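Local coordinates for uncharacterized protein SP1917 (Streptococcus pneumoniae, PDB 3C9P) that is of unknown function and belongs to the DUF2200 family of small, largely helical proteins conserved in bacteria, at residues A[37-49]-A[62-76]. Residues are numbered along the deposited sequence; the frame is centred on the assembly and turned at random.
Sequences VTSWLTGYEVSDV and FFRQAPYYVPERIAI
Tyr-44 is sandwiched, with Phe-62 over one face and Pro-67 over the other. Its ring forms an offset stack on Phe-62, centroids 4.4 Å apart and planes at 25°, while Pro-67 CD sits over its centre in a CH-pi contact, 3.6 Å from the centroid. CG anti to the carbonyl carbon (chi1 -81°) lays the ring over Phe-62, the two side chains running antiparallel. The hydroxyl donates a hydrogen bond to Phe-62 O, in the carbonyl plane and on a lone pair, OH to O 2.6 Å; a phenol suits a place that needs both flat faces and a donor. The broad indole of Trp-40 takes a valine methyl, Val-70 CG1 lying 3.7 Å from the centroid of its six-membered ring, and Ile-76 CD1 reaches the edge. Arg-73 combines an apolar stem for Leu-41 CD1 with a guanidinium that bonds Val-70 O through NH1 and Glu-95 through NE.

Two backbone hydrogen bonds join the segments: Val-70 N to Leu-41 O (3.1 Å) and Tyr-68 N to Thr-42 O (3.0 Å). Gly-43 leaves the helix with positive phi and, lacking a side chain, lets Tyr-68 O come close. Thr-42 OG1 accepts from Tyr-44 N, making an ST turn at the C-terminal end of helix 31-42, whose last two carbonyls bind the non-helical segment after helix 59-64.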
loop_
_atom_site.group_PDB
_atom_site.type_symbol
_atom_site.label_atom_id
_atom_site.label_comp_id
_atom_site.label_asym_id
_atom_site.label_seq_id
_atom_site.Cartn_x
_atom_site.Cartn_y
_atom_site.Cartn_z
ATOM N N VAL A 37 -4.329 -6.357 1.188
ATOM C CA VAL A 37 -4.249 -5.408 0.040
ATOM C C VAL A 37 -2.787 -5.124 -0.370
ATOM O O VAL A 37 -2.507 -4.905 -1.544
ATOM C CB VAL A 37 -5.054 -4.055 0.232
ATOM C CG1 VAL A 37 -6.567 -4.330 0.578
ATOM C CG2 VAL A 37 -4.394 -3.150 1.293
ATOM N N THR A 38 -1.859 -5.154 0.588
ATOM C CA THR A 38 -0.446 -4.952 0.277
ATOM C C THR A 38 0.052 -6.137 -0.574
ATOM O O THR A 38 0.730 -5.941 -1.587
ATOM C CB THR A 38 0.399 -4.818 1.558
ATOM O OG1 THR A 38 -0.103 -3.717 2.334
ATOM C CG2 THR A 38 1.882 -4.583 1.215
ATOM N N SER A 39 -0.254 -7.346 -0.129
ATOM C CA SER A 39 0.073 -8.571 -0.873
ATOM C C SER A 39 -0.506 -8.558 -2.309
ATOM O O SER A 39 0.185 -8.858 -3.279
ATOM C CB SER A 39 -0.479 -9.775 -0.115
ATOM O OG SER A 39 -0.221 -10.979 -0.839
ATOM N N TRP A 40 -1.776 -8.191 -2.426
ATOM C CA TRP A 40 -2.431 -8.086 -3.730
ATOM C C TRP A 40 -1.693 -7.127 -4.666
ATOM O O TRP A 40 -1.373 -7.472 -5.802
ATOM C CB TRP A 40 -3.889 -7.646 -3.541
ATOM C CG TRP A 40 -4.609 -7.467 -4.842
ATOM C CD1 TRP A 40 -5.144 -8.431 -5.638
ATOM C CD2 TRP A 40 -4.863 -6.232 -5.484
ATOM N NE1 TRP A 40 -5.727 -7.868 -6.741
ATOM C CE2 TRP A 40 -5.575 -6.511 -6.662
ATOM C CE3 TRP A 40 -4.595 -4.898 -5.146
ATOM C CZ2 TRP A 40 -5.990 -5.518 -7.532
ATOM C CZ3 TRP A 40 -4.995 -3.904 -6.026
ATOM C CH2 TRP A 40 -5.712 -4.220 -7.188
ATOM N N LEU A 41 -1.382 -5.942 -4.163
ATOM C CA LEU A 41 -0.725 -4.910 -4.961
ATOM C C LEU A 41 0.662 -5.298 -5.442
ATOM O O LEU A 41 1.000 -5.113 -6.624
ATOM C CB LEU A 41 -0.617 -3.593 -4.161
ATOM C CG LEU A 41 0.208 -2.501 -4.824
ATOM C CD1 LEU A 41 -0.497 -1.996 -6.123
ATOM C CD2 LEU A 41 0.422 -1.341 -3.857
ATOM N N THR A 42 1.465 -5.825 -4.522
ATOM C CA THR A 42 2.892 -5.999 -4.763
ATOM C C THR A 42 3.291 -7.400 -5.234
ATOM O O THR A 42 4.358 -7.566 -5.807
ATOM C CB THR A 42 3.673 -5.706 -3.473
ATOM O OG1 THR A 42 3.246 -6.639 -2.490
ATOM C CG2 THR A 42 3.408 -4.263 -2.969
ATOM N N GLY A 43 2.464 -8.409 -4.981
ATOM C CA GLY A 43 2.844 -9.792 -5.274
ATOM C C GLY A 43 3.593 -10.491 -4.136
ATOM O O GLY A 43 3.827 -11.690 -4.203
ATOM N N TYR A 44 3.987 -9.749 -3.099
ATOM C CA TYR A 44 4.543 -10.352 -1.872
ATOM C C TYR A 44 3.474 -11.228 -1.222
ATOM O O TYR A 44 2.300 -10.835 -1.201
ATOM C CB TYR A 44 4.864 -9.265 -0.857
ATOM C CG TYR A 44 6.167 -8.528 -1.054
ATOM C CD1 TYR A 44 7.392 -9.192 -1.023
ATOM C CD2 TYR A 44 6.171 -7.140 -1.193
ATOM C CE1 TYR A 44 8.610 -8.469 -1.171
ATOM C CE2 TYR A 44 7.350 -6.427 -1.337
ATOM C CZ TYR A 44 8.566 -7.096 -1.335
ATOM O OH TYR A 44 9.724 -6.347 -1.442
ATOM N N GLU A 45 3.883 -12.389 -0.700
ATOM C CA GLU A 45 3.013 -13.230 0.142
ATOM C C GLU A 45 2.821 -12.483 1.456
ATOM O O GLU A 45 3.688 -11.728 1.851
ATOM C CB GLU A 45 3.644 -14.600 0.422
ATOM C CG GLU A 45 3.810 -15.517 -0.806
ATOM C CD GLU A 45 2.524 -15.705 -1.625
ATOM O OE1 GLU A 45 1.448 -15.934 -1.031
ATOM O OE2 GLU A 45 2.586 -15.611 -2.883
ATOM N N VAL A 46 1.672 -12.639 2.104
ATOM C CA VAL A 46 1.474 -12.006 3.406
ATOM C C VAL A 46 2.634 -12.353 4.344
ATOM O O VAL A 46 3.117 -11.483 5.082
ATOM C CB VAL A 46 0.121 -12.430 4.024
ATOM C CG1 VAL A 46 0.040 -12.050 5.543
ATOM C CG2 VAL A 46 -1.000 -11.807 3.216
ATOM N N SER A 47 3.110 -13.600 4.289
ATOM C CA SER A 47 4.198 -14.014 5.179
ATOM C C SER A 47 5.487 -13.252 4.868
ATOM O O SER A 47 6.280 -13.006 5.781
ATOM C CB SER A 47 4.462 -15.524 5.138
ATOM O OG SER A 47 4.737 -15.948 3.802
ATOM N N ASP A 48 5.689 -12.913 3.582
ATOM C CA ASP A 48 6.803 -12.060 3.144
ATOM C C ASP A 48 6.704 -10.669 3.767
ATOM O O ASP A 48 7.684 -10.120 4.290
ATOM C CB ASP A 48 6.783 -11.902 1.620
ATOM C CG ASP A 48 7.156 -13.178 0.882
ATOM O OD1 ASP A 48 7.827 -14.034 1.474
ATOM O OD2 ASP A 48 6.785 -13.290 -0.314
ATOM N N VAL A 49 5.518 -10.087 3.697
ATOM C CA VAL A 49 5.298 -8.752 4.280
ATOM C C VAL A 49 5.623 -8.765 5.787
ATOM O O VAL A 49 6.380 -7.912 6.286
ATOM C CB VAL A 49 3.861 -8.280 4.045
ATOM C CG1 VAL A 49 3.609 -6.922 4.731
ATOM C CG2 VAL A 49 3.540 -8.214 2.507
ATOM N N PHE A 62 11.463 -1.956 0.026
ATOM C CA PHE A 62 10.294 -2.866 0.004
ATOM C C PHE A 62 9.532 -2.792 -1.334
ATOM O O PHE A 62 9.288 -3.817 -1.989
ATOM C CB PHE A 62 9.361 -2.557 1.182
ATOM C CG PHE A 62 8.126 -3.412 1.225
ATOM C CD1 PHE A 62 8.154 -4.674 1.807
ATOM C CD2 PHE A 62 6.945 -2.957 0.680
ATOM C CE1 PHE A 62 6.992 -5.468 1.861
ATOM C CE2 PHE A 62 5.771 -3.752 0.721
ATOM C CZ PHE A 62 5.814 -5.001 1.322
ATOM N N PHE A 63 9.167 -1.577 -1.733
ATOM C CA PHE A 63 8.545 -1.342 -3.039
ATOM C C PHE A 63 9.432 -1.613 -4.249
ATOM O O PHE A 63 8.933 -2.138 -5.253
ATOM C CB PHE A 63 7.914 0.059 -3.101
ATOM C CG PHE A 63 6.631 0.132 -2.372
ATOM C CD1 PHE A 63 6.609 0.321 -1.010
ATOM C CD2 PHE A 63 5.429 -0.075 -3.043
ATOM C CE1 PHE A 63 5.373 0.366 -0.293
ATOM C CE2 PHE A 63 4.206 -0.025 -2.342
ATOM C CZ PHE A 63 4.193 0.186 -0.969
ATOM N N ARG A 64 10.724 -1.283 -4.165
ATOM C CA ARG A 64 11.626 -1.524 -5.304
ATOM C C ARG A 64 11.733 -3.008 -5.599
ATOM O O ARG A 64 11.940 -3.394 -6.742
ATOM C CB ARG A 64 13.029 -0.949 -5.088
ATOM C CG ARG A 64 13.091 0.565 -5.045
ATOM C CD ARG A 64 14.540 1.019 -4.801
ATOM N NE ARG A 64 14.607 2.484 -4.697
ATOM C CZ ARG A 64 14.784 3.165 -3.567
ATOM N NH1 ARG A 64 14.962 2.532 -2.410
ATOM N NH2 ARG A 64 14.805 4.500 -3.598
ATOM N N GLN A 65 11.597 -3.824 -4.570
ATOM C CA GLN A 65 11.794 -5.281 -4.702
ATOM C C GLN A 65 10.516 -6.127 -4.750
ATOM O O GLN A 65 10.572 -7.390 -4.666
ATOM C CB GLN A 65 12.723 -5.757 -3.586
ATOM C CG GLN A 65 14.131 -5.154 -3.728
ATOM C CD GLN A 65 15.024 -5.479 -2.544
ATOM O OE1 GLN A 65 14.767 -5.043 -1.422
ATOM N NE2 GLN A 65 16.073 -6.250 -2.787
ATOM N N ALA A 66 9.379 -5.458 -4.901
ATOM C CA ALA A 66 8.088 -6.148 -5.016
ATOM C C ALA A 66 8.181 -7.183 -6.125
ATOM O O ALA A 66 8.694 -6.898 -7.223
ATOM C CB ALA A 66 6.970 -5.166 -5.309
ATOM N N PRO A 67 7.745 -8.414 -5.839
ATOM C CA PRO A 67 7.941 -9.457 -6.865
ATOM C C PRO A 67 7.087 -9.334 -8.125
ATOM O O PRO A 67 7.525 -9.745 -9.195
ATOM C CB PRO A 67 7.586 -10.769 -6.138
ATOM C CG PRO A 67 7.030 -10.389 -4.826
ATOM C CD PRO A 67 7.141 -8.920 -4.593
ATOM N N TYR A 68 5.872 -8.811 -8.019
ATOM C CA TYR A 68 4.969 -8.846 -9.161
ATOM C C TYR A 68 3.820 -7.866 -8.981
ATOM O O TYR A 68 2.782 -8.216 -8.417
ATOM C CB TYR A 68 4.386 -10.246 -9.350
ATOM C CG TYR A 68 3.976 -10.539 -10.776
ATOM C CD1 TYR A 68 2.784 -10.043 -11.315
ATOM C CD2 TYR A 68 4.804 -11.316 -11.594
ATOM C CE1 TYR A 68 2.450 -10.326 -12.657
ATOM C CE2 TYR A 68 4.477 -11.604 -12.903
ATOM C CZ TYR A 68 3.311 -11.104 -13.432
ATOM O OH TYR A 68 3.020 -11.434 -14.749
ATOM N N TYR A 69 3.978 -6.655 -9.499
ATOM C CA TYR A 69 2.903 -5.672 -9.344
ATOM C C TYR A 69 1.709 -6.102 -10.162
ATOM O O TYR A 69 1.868 -6.483 -11.336
ATOM C CB TYR A 69 3.394 -4.297 -9.784
ATOM C CG TYR A 69 4.203 -3.603 -8.707
ATOM C CD1 TYR A 69 3.550 -2.978 -7.629
ATOM C CD2 TYR A 69 5.597 -3.568 -8.759
ATOM C CE1 TYR A 69 4.260 -2.342 -6.637
ATOM C CE2 TYR A 69 6.335 -2.912 -7.757
ATOM C CZ TYR A 69 5.642 -2.300 -6.715
ATOM O OH TYR A 69 6.311 -1.660 -5.731
ATOM N N VAL A 70 0.524 -6.035 -9.554
ATOM C CA VAL A 70 -0.709 -6.546 -10.178
ATOM C C VAL A 70 -1.145 -5.592 -11.302
ATOM O O VAL A 70 -1.079 -4.363 -11.134
ATOM C CB VAL A 70 -1.813 -6.768 -9.092
ATOM C CG1 VAL A 70 -2.379 -5.429 -8.578
ATOM C CG2 VAL A 70 -2.942 -7.699 -9.564
ATOM N N PRO A 71 -1.538 -6.143 -12.470
ATOM C CA PRO A 71 -1.938 -5.292 -13.585
ATOM C C PRO A 71 -3.078 -4.312 -13.238
ATOM O O PRO A 71 -3.067 -3.186 -13.707
ATOM C CB PRO A 71 -2.376 -6.297 -14.675
ATOM C CG PRO A 71 -1.648 -7.562 -14.341
ATOM C CD PRO A 71 -1.543 -7.575 -12.831
ATOM N N GLU A 72 -4.011 -4.732 -12.388
ATOM C CA GLU A 72 -5.200 -3.935 -12.096
ATOM C C GLU A 72 -4.889 -2.689 -11.261
ATOM O O GLU A 72 -5.768 -1.870 -11.003
ATOM C CB GLU A 72 -6.243 -4.813 -11.392
ATOM C CG GLU A 72 -6.914 -5.845 -12.328
ATOM C CD GLU A 72 -6.038 -7.080 -12.635
ATOM O OE1 GLU A 72 -4.963 -7.267 -12.010
ATOM O OE2 GLU A 72 -6.444 -7.880 -13.497
ATOM N N ARG A 73 -3.634 -2.542 -10.839
ATOM C CA ARG A 73 -3.265 -1.407 -9.993
ATOM C C ARG A 73 -3.321 -0.085 -10.766
ATOM O O ARG A 73 -3.408 0.984 -10.174
ATOM C CB ARG A 73 -1.874 -1.624 -9.389
ATOM C CG ARG A 73 -0.742 -1.369 -10.359
ATOM C CD ARG A 73 0.598 -1.857 -9.820
ATOM N NE ARG A 73 1.659 -1.356 -10.693
ATOM C CZ ARG A 73 1.915 -1.803 -11.915
ATOM N NH1 ARG A 73 1.205 -2.817 -12.431
ATOM N NH2 ARG A 73 2.890 -1.227 -12.620
ATOM N N ILE A 74 -3.285 -0.167 -12.099
ATOM C CA ILE A 74 -3.402 1.006 -12.957
ATOM C C ILE A 74 -4.798 1.664 -12.775
ATOM O O ILE A 74 -4.973 2.870 -13.000
ATOM C CB ILE A 74 -3.184 0.582 -14.437
ATOM C CG1 ILE A 74 -1.788 -0.080 -14.632
ATOM C CG2 ILE A 74 -3.465 1.714 -15.455
ATOM C CD1 ILE A 74 -0.605 0.641 -14.025
ATOM N N ALA A 75 -5.782 0.867 -12.374
ATOM C CA ALA A 75 -7.134 1.387 -12.108
ATOM C C ALA A 75 -7.280 2.104 -10.757
ATOM O O ALA A 75 -8.329 2.724 -10.509
ATOM C CB ALA A 75 -8.175 0.253 -12.235
ATOM N N ILE A 76 -6.257 2.013 -9.894
ATOM C CA ILE A 76 -6.230 2.770 -8.635
ATOM C C ILE A 76 -5.906 4.243 -8.953
ATOM O O ILE A 76 -4.730 4.688 -8.948
ATOM C CB ILE A 76 -5.239 2.187 -7.588
ATOM C CG1 ILE A 76 -5.491 0.686 -7.375
ATOM C CG2 ILE A 76 -5.378 2.944 -6.262
ATOM C CD1 ILE A 76 -4.301 -0.076 -6.715
#